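Local coordinates for protein neural cell adhesion molecule 1 (Homo sapiens, PDB 2HAZ) that probably mediates adhesion between neural cells, its first fibronectin type III repeat carrying an alpha-helix critical for polysialylation of the N-glycans, at residues V24-E28 and A62-G66; V35-Y40 and A84-K89; A80-A84 and E93-A97. All coordinates share one frame; numbering follows the deposited sequence.

Interaction 1 (V24-E28 and A62-G66); sequences VQFDE and ASMEG. With NA (sodium ion), chain B.
The backbone of F26 on strand 22-27 is tied to the end of helix 59-65 by one bond, F26 N to G66 O at 3.1 Å, nearly straight at the hydrogen (165°). The same carbonyl oxygen takes a CA-H...O contact from Q25. G66, at positive phi, leaves the helical path just after its own N has closed on A62 O (2.7 Å); a CB here would jam against the preceding carbonyl, so glycine suits the turn. With CG of F26 set between its backbone N and carbonyl carbon (chi1 79°), the ring swings toward the helix: CD2 lies 3.5 Å from G66 O, and CZ meets A62 CB at 3.7 Å. G66 O and A62 O come at the ring obliquely, while V24 O meets its rim in plane. E28 bends at chi2 (85°) and brings OE2 to within 3.0 Å of S63 CB, a touch on carbon; the S63 hydroxyl itself is bonded to A59 O. D27 turns away from the helix and grips a sodium ion with both carboxylate oxygens, OD1 at 2.3 Å and OD2 at 2.4 Å, sharing the ion with D13. The F26 ring also meets Y40 edge-to-face. Helix 59-65, leading from strand 53-58 of one sheet to strand 67-70 of the other, packs by A62 on V68 and Y40 at the crossing between the two sheets of the fibronectin type III sandwich.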
ATOM      1  N   VAL A  24      -3.593  -1.460   6.600  1.00 15.47           N
ATOM      2  CA  VAL A  24      -2.515  -0.518   6.309  1.00 15.66           C
ATOM      3  C   VAL A  24      -3.132   0.880   6.306  1.00 15.85           C
ATOM      4  O   VAL A  24      -3.941   1.205   5.436  1.00 15.22           O
ATOM      5  CB  VAL A  24      -1.778  -0.852   4.966  1.00 15.20           C
ATOM      6  CG1 VAL A  24      -0.678   0.152   4.670  1.00 14.74           C
ATOM      7  CG2 VAL A  24      -1.185  -2.288   4.978  1.00 15.56           C
ATOM      8  N   GLN A  25      -2.774   1.695   7.299  1.00 16.38           N
ATOM      9  CA  GLN A  25      -3.240   3.080   7.350  1.00 17.41           C
ATOM     10  C   GLN A  25      -2.315   3.979   6.573  1.00 17.00           C
ATOM     11  O   GLN A  25      -1.106   4.011   6.837  1.00 17.47           O
ATOM     12  CB  GLN A  25      -3.261   3.593   8.780  1.00 17.66           C
ATOM     13  CG  GLN A  25      -4.434   3.145   9.585  1.00 21.39           C
ATOM     14  CD  GLN A  25      -4.515   3.911  10.881  1.00 26.83           C
ATOM     15  OE1 GLN A  25      -4.239   5.127  10.928  1.00 29.13           O
ATOM     16  NE2 GLN A  25      -4.901   3.215  11.949  1.00 28.70           N
ATOM     17  N   PHE A  26      -2.888   4.765   5.666  1.00 17.56           N
ATOM     18  CA  PHE A  26      -2.086   5.553   4.738  1.00 18.07           C
ATOM     19  C   PHE A  26      -2.688   6.936   4.442  1.00 18.46           C
ATOM     20  O   PHE A  26      -3.898   7.146   4.622  1.00 17.57           O
ATOM     21  CB  PHE A  26      -1.890   4.779   3.423  1.00 18.11           C
ATOM     22  CG  PHE A  26      -3.086   4.835   2.496  1.00 17.99           C
ATOM     23  CD1 PHE A  26      -3.134   5.752   1.438  1.00 18.89           C
ATOM     24  CD2 PHE A  26      -4.163   3.989   2.683  1.00 17.17           C
ATOM     25  CE1 PHE A  26      -4.239   5.801   0.594  1.00 19.54           C
ATOM     26  CE2 PHE A  26      -5.255   4.030   1.835  1.00 18.51           C
ATOM     27  CZ  PHE A  26      -5.298   4.945   0.799  1.00 19.00           C
ATOM     28  N   ASP A  27      -1.821   7.841   3.969  1.00 19.45           N
ATOM     29  CA  ASP A  27      -2.205   9.168   3.453  1.00 20.80           C
ATOM     30  C   ASP A  27      -2.161   9.163   1.945  1.00 21.33           C
ATOM     31  O   ASP A  27      -1.231   8.612   1.358  1.00 21.38           O
ATOM     32  CB  ASP A  27      -1.186  10.234   3.845  1.00 21.08           C
ATOM     33  CG  ASP A  27      -1.031  10.377   5.302  1.00 22.74           C
ATOM     34  OD1 ASP A  27      -2.047  10.262   6.022  1.00 24.65           O
ATOM     35  OD2 ASP A  27       0.120  10.616   5.741  1.00 25.61           O
ATOM     36  N   GLU A  28      -3.141   9.815   1.328  1.00 22.02           N
ATOM     37  CA  GLU A  28      -3.116  10.085  -0.111  1.00 23.17           C
ATOM     38  C   GLU A  28      -1.840  10.834  -0.521  1.00 23.13           C
ATOM     39  O   GLU A  28      -1.260  11.557   0.299  1.00 22.42           O
ATOM     40  CB  GLU A  28      -4.339  10.912  -0.510  1.00 23.82           C
ATOM     41  CG  GLU A  28      -5.670  10.200  -0.346  1.00 26.27           C
ATOM     42  CD  GLU A  28      -6.234  10.306   1.073  1.00 30.33           C
ATOM     43  OE1 GLU A  28      -5.549  10.851   1.969  1.00 30.93           O
ATOM     44  OE2 GLU A  28      -7.376   9.851   1.295  1.00 33.38           O
ATOM     45  N   ALA A  62     -10.554   3.259  -0.432  1.00 23.37           N
ATOM     46  CA  ALA A  62      -9.312   3.309   0.320  1.00 23.38           C
ATOM     47  C   ALA A  62      -9.140   4.690   0.950  1.00 23.95           C
ATOM     48  O   ALA A  62      -8.799   4.816   2.132  1.00 24.11           O
ATOM     49  CB  ALA A  62      -8.122   2.963  -0.578  1.00 23.22           C
ATOM     50  N   SER A  63      -9.400   5.735   0.168  1.00 23.78           N
ATOM     51  CA  SER A  63      -9.160   7.079   0.655  1.00 24.62           C
ATOM     52  C   SER A  63     -10.234   7.486   1.674  1.00 24.74           C
ATOM     53  O   SER A  63      -9.958   8.270   2.575  1.00 25.61           O
ATOM     54  CB  SER A  63      -9.056   8.072  -0.500  1.00 24.73           C
ATOM     55  OG  SER A  63     -10.328   8.296  -1.068  1.00 24.72           O
ATOM     56  N   MET A  64     -11.425   6.915   1.549  1.00 24.66           N
ATOM     57  CA  MET A  64     -12.531   7.180   2.479  1.00 25.49           C
ATOM     58  C   MET A  64     -12.357   6.456   3.824  1.00 25.31           C
ATOM     59  O   MET A  64     -12.561   7.052   4.889  1.00 25.39           O
ATOM     60  CB  MET A  64     -13.864   6.809   1.846  1.00 25.26           C
ATOM     61  N   GLU A  65     -11.971   5.178   3.765  1.00 25.18           N
ATOM     62  CA  GLU A  65     -11.692   4.384   4.970  1.00 25.00           C
ATOM     63  C   GLU A  65     -10.338   4.765   5.580  1.00 24.43           C
ATOM     64  O   GLU A  65     -10.144   4.680   6.800  1.00 25.14           O
ATOM     65  CB  GLU A  65     -11.752   2.882   4.647  1.00 25.27           C
ATOM     66  CG  GLU A  65     -12.267   1.977   5.781  1.00 27.19           C
ATOM     67  CD  GLU A  65     -13.776   2.090   6.070  1.00 28.13           C
ATOM     68  OE1 GLU A  65     -14.608   2.217   5.136  1.00 30.51           O
ATOM     69  OE2 GLU A  65     -14.135   2.029   7.259  1.00 28.86           O
ATOM     70  N   GLY A  66      -9.412   5.205   4.736  1.00 23.03           N
ATOM     71  CA  GLY A  66      -8.049   5.509   5.172  1.00 21.77           C
ATOM     72  C   GLY A  66      -7.143   4.282   5.224  1.00 20.06           C
ATOM     73  O   GLY A  66      -5.983   4.386   5.619  1.00 20.08           O
TER
HETATM   74 NA    NA B 101      -0.815  10.743   7.930  1.00 20.09          NA

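Interaction 2 (V35-Y40 and A84-K89); sequences VPILKY and AALNGK
N87 lies across V35, the two side chains crossing at about a right angle, with ND2 3.2 Å from V35 CG2. The same ND2 donates to V35 O at 3.1 Å, coming from above the carbonyl plane, and gives a further hydrogen bond to D5 O. Chi1 of 70° folds the amide back over its own backbone, where OD1 accepts from K89 N (3.0 Å) in an Asx turn. The amide is therefore held at both ends. An alanine in place of N87 would probably leave the V35 and D5 carbonyls without this shared donor and let the turn into K89 relax. A water bridges the same end of the contact, donating to P36 O and accepting from G88 N.

Farther along, L38 and K39 both face L86 in a classic beta bulge. L86 O receives L38 N at 2.7 Å and, more weakly, K39 N at 3.4 Å, while L86 N returns a nearly straight bond to K39 O at 2.8 Å. L38 extends CD1 over the N87-G88 peptide, and K39 CB packs beside L86 CD2. On the other face of the sheet A85 CB touches both I37 CG2 and Y40 CE1, at 3.8 Å each. I37 CG2 also rests over one face of the Y40 ring, offset toward its rim.

The pairing joins strands 39-46 and 78-87, the two inner strands of the four-stranded sheet. I37 and Y40 reach A59 of helix 59-65; K39 and L86 share W56 of strand 53-58, and L86 also touches L91 of strand 90-101.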
ATOM      1  N   VAL A  35      -3.519  14.505 -12.873  1.00 24.87           N
ATOM      2  CA  VAL A  35      -4.764  13.763 -13.125  1.00 24.02           C
ATOM      3  C   VAL A  35      -5.058  12.835 -11.933  1.00 23.83           C
ATOM      4  O   VAL A  35      -4.119  12.407 -11.256  1.00 23.48           O
ATOM      5  CB  VAL A  35      -4.720  12.945 -14.458  1.00 24.08           C
ATOM      6  CG1 VAL A  35      -4.731  13.876 -15.675  1.00 23.00           C
ATOM      7  CG2 VAL A  35      -3.524  12.002 -14.498  1.00 23.39           C
ATOM      8  N   PRO A  36      -6.355  12.533 -11.677  1.00 23.35           N
ATOM      9  CA  PRO A  36      -6.890  11.845 -10.480  1.00 23.20           C
ATOM     10  C   PRO A  36      -6.391  10.419 -10.194  1.00 22.11           C
ATOM     11  O   PRO A  36      -6.250   9.614 -11.106  1.00 22.78           O
ATOM     12  CB  PRO A  36      -8.403  11.778 -10.766  1.00 23.34           C
ATOM     13  CG  PRO A  36      -8.504  11.892 -12.267  1.00 23.84           C
ATOM     14  CD  PRO A  36      -7.441  12.887 -12.610  1.00 23.39           C
ATOM     15  N   ILE A  37      -6.202  10.105  -8.915  1.00 21.47           N
ATOM     16  CA  ILE A  37      -5.886   8.728  -8.492  1.00 20.61           C
ATOM     17  C   ILE A  37      -7.019   7.749  -8.799  1.00 19.49           C
ATOM     18  O   ILE A  37      -8.180   7.990  -8.446  1.00 20.68           O
ATOM     19  CB  ILE A  37      -5.537   8.648  -6.982  1.00 20.50           C
ATOM     20  CG1 ILE A  37      -4.548   9.749  -6.582  1.00 21.43           C
ATOM     21  CG2 ILE A  37      -5.051   7.242  -6.616  1.00 19.55           C
ATOM     22  CD1 ILE A  37      -3.311   9.842  -7.422  1.00 20.57           C
ATOM     23  N   LEU A  38      -6.672   6.635  -9.430  1.00 18.46           N
ATOM     24  CA  LEU A  38      -7.644   5.641  -9.889  1.00 17.19           C
ATOM     25  C   LEU A  38      -7.691   4.380  -9.020  1.00 17.00           C
ATOM     26  O   LEU A  38      -8.755   3.814  -8.770  1.00 15.41           O
ATOM     27  CB  LEU A  38      -7.327   5.223 -11.322  1.00 17.73           C
ATOM     28  CG  LEU A  38      -7.232   6.224 -12.476  1.00 18.16           C
ATOM     29  CD1 LEU A  38      -6.891   5.480 -13.755  1.00 19.76           C
ATOM     30  CD2 LEU A  38      -8.534   6.963 -12.615  1.00 20.75           C
ATOM     31  N   LYS A  39      -6.511   3.922  -8.613  1.00 15.87           N
ATOM     32  CA  LYS A  39      -6.362   2.717  -7.805  1.00 15.06           C
ATOM     33  C   LYS A  39      -5.142   2.881  -6.933  1.00 14.01           C
ATOM     34  O   LYS A  39      -4.285   3.731  -7.201  1.00 13.36           O
ATOM     35  CB  LYS A  39      -6.141   1.483  -8.693  1.00 15.10           C
ATOM     36  CG  LYS A  39      -7.341   1.017  -9.487  1.00 16.64           C
ATOM     37  CD  LYS A  39      -7.063  -0.348 -10.101  1.00 19.67           C
ATOM     38  CE  LYS A  39      -8.190  -0.828 -11.026  1.00 21.77           C
ATOM     39  NZ  LYS A  39      -9.554  -0.693 -10.436  1.00 21.85           N
ATOM     40  N   TYR A  40      -5.064   2.050  -5.895  1.00 13.34           N
ATOM     41  CA  TYR A  40      -3.819   1.851  -5.162  1.00 13.52           C
ATOM     42  C   TYR A  40      -3.272   0.453  -5.361  1.00 12.85           C
ATOM     43  O   TYR A  40      -4.020  -0.516  -5.524  1.00 12.76           O
ATOM     44  CB  TYR A  40      -3.984   2.154  -3.670  1.00 14.15           C
ATOM     45  CG  TYR A  40      -4.169   3.629  -3.384  1.00 14.69           C
ATOM     46  CD1 TYR A  40      -3.078   4.466  -3.169  1.00 15.59           C
ATOM     47  CD2 TYR A  40      -5.445   4.179  -3.332  1.00 15.38           C
ATOM     48  CE1 TYR A  40      -3.258   5.837  -2.917  1.00 15.89           C
ATOM     49  CE2 TYR A  40      -5.638   5.544  -3.078  1.00 16.81           C
ATOM     50  CZ  TYR A  40      -4.542   6.355  -2.869  1.00 16.19           C
ATOM     51  OH  TYR A  40      -4.742   7.686  -2.620  1.00 18.58           O
ATOM     52  N   ALA A  84       1.639   2.343  -3.712  1.00 13.29           N
ATOM     53  CA  ALA A  84       1.731   3.269  -4.845  1.00 13.99           C
ATOM     54  C   ALA A  84       0.325   3.586  -5.337  1.00 13.59           C
ATOM     55  O   ALA A  84      -0.571   2.739  -5.260  1.00 14.69           O
ATOM     56  CB  ALA A  84       2.549   2.658  -5.958  1.00 13.39           C
ATOM     57  N   ALA A  85       0.143   4.826  -5.801  1.00 13.98           N
ATOM     58  CA  ALA A  85      -1.078   5.287  -6.444  1.00 13.28           C
ATOM     59  C   ALA A  85      -0.952   5.147  -7.947  1.00 13.19           C
ATOM     60  O   ALA A  85       0.116   5.409  -8.533  1.00 13.36           O
ATOM     61  CB  ALA A  85      -1.359   6.747  -6.105  1.00 12.68           C
ATOM     62  N   LEU A  86      -2.048   4.729  -8.557  1.00 12.65           N
ATOM     63  CA  LEU A  86      -2.161   4.663 -10.004  1.00 12.75           C
ATOM     64  C   LEU A  86      -3.041   5.807 -10.492  1.00 13.11           C
ATOM     65  O   LEU A  86      -4.164   5.974  -9.990  1.00 13.59           O
ATOM     66  CB  LEU A  86      -2.806   3.338 -10.424  1.00 13.04           C
ATOM     67  CG  LEU A  86      -2.946   3.038 -11.919  1.00 11.52           C
ATOM     68  CD1 LEU A  86      -1.619   2.581 -12.530  1.00 12.92           C
ATOM     69  CD2 LEU A  86      -3.985   1.975 -12.104  1.00 11.73           C
ATOM     70  N   ASN A  87      -2.540   6.598 -11.448  1.00 12.98           N
ATOM     71  CA  ASN A  87      -3.444   7.465 -12.231  1.00 13.09           C
ATOM     72  C   ASN A  87      -3.455   7.100 -13.720  1.00 13.67           C
ATOM     73  O   ASN A  87      -2.896   6.068 -14.113  1.00 12.68           O
ATOM     74  CB  ASN A  87      -3.212   8.980 -11.990  1.00 12.78           C
ATOM     75  CG  ASN A  87      -1.900   9.504 -12.554  1.00 12.82           C
ATOM     76  OD1 ASN A  87      -1.133   8.804 -13.248  1.00 12.14           O
ATOM     77  ND2 ASN A  87      -1.614  10.764 -12.228  1.00 12.12           N
ATOM     78  N   GLY A  88      -4.091   7.948 -14.531  1.00 13.47           N
ATOM     79  CA  GLY A  88      -4.190   7.756 -15.974  1.00 14.28           C
ATOM     80  C   GLY A  88      -2.860   7.617 -16.704  1.00 14.76           C
ATOM     81  O   GLY A  88      -2.820   7.020 -17.781  1.00 15.47           O
ATOM     82  N   LYS A  89      -1.788   8.151 -16.113  1.00 14.85           N
ATOM     83  CA  LYS A  89      -0.438   8.108 -16.687  1.00 15.64           C
ATOM     84  C   LYS A  89       0.287   6.810 -16.341  1.00 15.48           C
ATOM     85  O   LYS A  89       1.207   6.407 -17.036  1.00 16.08           O
ATOM     86  CB  LYS A  89       0.410   9.313 -16.221  1.00 15.51           C
ATOM     87  CG  LYS A  89      -0.233  10.716 -16.398  1.00 18.50           C
ATOM     88  CD  LYS A  89      -0.727  10.964 -17.808  1.00 20.46           C
ATOM     89  CE  LYS A  89       0.432  11.302 -18.727  1.00 20.92           C
ATOM     90  NZ  LYS A  89      -0.046  11.605 -20.120  1.00 20.95           N
TER
HETATM   91  O   HOH W   1      -6.091   9.783 -13.867  1.00 22.93           O

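Interaction 3 (A80-A84 and E93-A97); sequences AVRLA and EISAA
R82 points at the segment 93-97 and meets it at its root and at its tip. Its CB lies 3.7 Å from S95 OG and close to S95 O. With chi1 at 64° the chain, extended from CG to NE, is carried out to I94, where R82 NE is 4.0 Å from I94 CD1. At the tip, this methyl lies over one face of the guanidinium, offset toward its rim: I94 CD1 is 3.7 Å from R82 CZ and 3.5 Å from R82 NH1, with NH2 more distant. The group meets the methyl with its flat face, while NE is salt-bridged to E43 and the guanidinium makes a cation-pi interaction with W52.

Next along the strand, S95 binds L83 twice. Its N donates to L83 O at 2.8 Å, and its hydroxyl, folded back at chi1 72°, accepts from L83 N at 2.9 Å and donates to A96 O. The side-chain oxygen thus takes the place that a backbone carbonyl would have in a regular antiparallel pair, and the strand 90-101 is broken here. CA-H...O contacts flank the pair, from A97 CA to V81 O (3.3 Å) and from I94 CA to L83 O. V81 turns away from this segment and packs on F100, I12 and V15.

The chemistry is therefore mixed: one serine supplies through its hydroxyl what the irregular backbone does not, keeping the edge segment on strand 78-87 in the hairpin of strands 78-87 and 90-101, while an aliphatic methyl lies on the guanidinium face of a charge paired with E43 and probably also stabilised by W52.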
ATOM      1  N   ALA A  80       7.481  -6.477   5.129  1.00 10.42           N
ATOM      2  CA  ALA A  80       7.571  -5.092   4.617  1.00 10.01           C
ATOM      3  C   ALA A  80       6.401  -4.867   3.685  1.00 10.47           C
ATOM      4  O   ALA A  80       6.090  -5.756   2.882  1.00  8.82           O
ATOM      5  CB  ALA A  80       8.898  -4.872   3.851  1.00 11.19           C
ATOM      6  N   VAL A  81       5.769  -3.693   3.802  1.00 10.25           N
ATOM      7  CA  VAL A  81       4.707  -3.259   2.883  1.00 10.44           C
ATOM      8  C   VAL A  81       4.989  -1.840   2.367  1.00 11.17           C
ATOM      9  O   VAL A  81       5.580  -1.009   3.058  1.00 11.23           O
ATOM     10  CB  VAL A  81       3.299  -3.374   3.526  1.00 10.82           C
ATOM     11  CG1 VAL A  81       3.124  -2.451   4.714  1.00 10.53           C
ATOM     12  CG2 VAL A  81       2.184  -3.154   2.499  1.00  9.82           C
ATOM     13  N   ARG A  82       4.611  -1.616   1.116  1.00 11.15           N
ATOM     14  CA  ARG A  82       4.665  -0.297   0.490  1.00 12.03           C
ATOM     15  C   ARG A  82       3.428  -0.123  -0.405  1.00 12.11           C
ATOM     16  O   ARG A  82       2.774  -1.115  -0.772  1.00 10.70           O
ATOM     17  CB  ARG A  82       5.974  -0.162  -0.300  1.00 12.19           C
ATOM     18  CG  ARG A  82       6.113  -1.132  -1.467  1.00 13.45           C
ATOM     19  CD  ARG A  82       7.579  -1.355  -1.849  1.00 19.47           C
ATOM     20  NE  ARG A  82       7.652  -1.806  -3.234  1.00 23.30           N
ATOM     21  CZ  ARG A  82       8.768  -1.999  -3.935  1.00 22.90           C
ATOM     22  NH1 ARG A  82       9.965  -1.770  -3.411  1.00 22.68           N
ATOM     23  NH2 ARG A  82       8.672  -2.423  -5.185  1.00 21.55           N
ATOM     24  N   LEU A  83       3.115   1.135  -0.715  1.00 12.88           N
ATOM     25  CA  LEU A  83       1.939   1.536  -1.479  1.00 13.69           C
ATOM     26  C   LEU A  83       2.328   2.484  -2.588  1.00 13.10           C
ATOM     27  O   LEU A  83       3.179   3.347  -2.397  1.00 12.94           O
ATOM     28  CB  LEU A  83       0.962   2.309  -0.605  1.00 13.99           C
ATOM     29  CG  LEU A  83       0.029   1.633   0.387  1.00 16.54           C
ATOM     30  CD1 LEU A  83      -0.847   2.739   0.938  1.00 17.47           C
ATOM     31  CD2 LEU A  83      -0.834   0.567  -0.283  1.00 17.95           C
ATOM     32  N   ALA A  84       1.639   2.343  -3.712  1.00 13.29           N
ATOM     33  CA  ALA A  84       1.731   3.269  -4.845  1.00 13.99           C
ATOM     34  C   ALA A  84       0.325   3.586  -5.337  1.00 13.59           C
ATOM     35  O   ALA A  84      -0.571   2.739  -5.260  1.00 14.69           O
ATOM     36  CB  ALA A  84       2.549   2.658  -5.958  1.00 13.39           C
ATOM     37  N   GLU A  93       5.140   7.121  -7.552  1.00 14.38           N
ATOM     38  CA  GLU A  93       6.224   6.800  -6.640  1.00 14.02           C
ATOM     39  C   GLU A  93       5.735   5.871  -5.527  1.00 13.98           C
ATOM     40  O   GLU A  93       4.678   6.102  -4.955  1.00 13.32           O
ATOM     41  CB  GLU A  93       6.752   8.089  -5.994  1.00 14.15           C
ATOM     42  CG  GLU A  93       8.198   7.981  -5.596  1.00 16.35           C
ATOM     43  CD  GLU A  93       8.682   9.173  -4.800  1.00 18.49           C
ATOM     44  OE1 GLU A  93       8.003  10.217  -4.807  1.00 19.96           O
ATOM     45  OE2 GLU A  93       9.748   9.059  -4.158  1.00 22.31           O
ATOM     46  N   ILE A  94       6.510   4.825  -5.237  1.00 13.86           N
ATOM     47  CA  ILE A  94       6.212   3.926  -4.130  1.00 14.49           C
ATOM     48  C   ILE A  94       6.534   4.621  -2.813  1.00 14.37           C
ATOM     49  O   ILE A  94       7.526   5.369  -2.707  1.00 14.90           O
ATOM     50  CB  ILE A  94       7.005   2.599  -4.215  1.00 14.93           C
ATOM     51  CG1 ILE A  94       8.514   2.840  -4.042  1.00 15.03           C
ATOM     52  CG2 ILE A  94       6.728   1.902  -5.544  1.00 14.48           C
ATOM     53  CD1 ILE A  94       9.401   1.610  -4.290  1.00 15.98           C
ATOM     54  N   SER A  95       5.692   4.371  -1.820  1.00 14.49           N
ATOM     55  CA  SER A  95       5.918   4.862  -0.459  1.00 15.04           C
ATOM     56  C   SER A  95       7.211   4.274   0.123  1.00 15.51           C
ATOM     57  O   SER A  95       7.731   3.284  -0.395  1.00 15.70           O
ATOM     58  CB  SER A  95       4.716   4.551   0.440  1.00 14.28           C
ATOM     59  OG  SER A  95       4.609   3.162   0.751  1.00 15.16           O
ATOM     60  N   ALA A  96       7.746   4.891   1.178  1.00 16.04           N
ATOM     61  CA  ALA A  96       8.777   4.224   1.975  1.00 16.09           C
ATOM     62  C   ALA A  96       8.170   2.950   2.563  1.00 15.84           C
ATOM     63  O   ALA A  96       6.987   2.930   2.909  1.00 15.60           O
ATOM     64  CB  ALA A  96       9.296   5.133   3.092  1.00 16.18           C
ATOM     65  N   ALA A  97       8.957   1.878   2.637  1.00 15.59           N
ATOM     66  CA  ALA A  97       8.432   0.625   3.203  1.00 15.35           C
ATOM     67  C   ALA A  97       8.161   0.724   4.710  1.00 15.65           C
ATOM     68  O   ALA A  97       8.906   1.387   5.441  1.00 15.89           O
ATOM     69  CB  ALA A  97       9.351  -0.529   2.896  1.00 15.39           C
TER

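Of the contacting segments, 24-28 comes first from the N terminus, and interaction 1 closes a loop from it to the helix end at 62-66. Within that loop lies 35-40, which pairs onward with 84-89, so interaction 2 crosses interaction 1. Interaction 3 opens after interaction 1 has closed; it joins the arms of the hairpin 78-87/90-101, and its segments alternate with those of interaction 2, with A84 common to both. Interactions 2 and 3 build neighbouring parts of the four-stranded sheet, whereas interaction 1 ties the three-stranded sheet to helix 59-65. Touches between the sheets connect them: E28 CG packs against Y40 OH, F26 CB against L83, and V24 approaches V81.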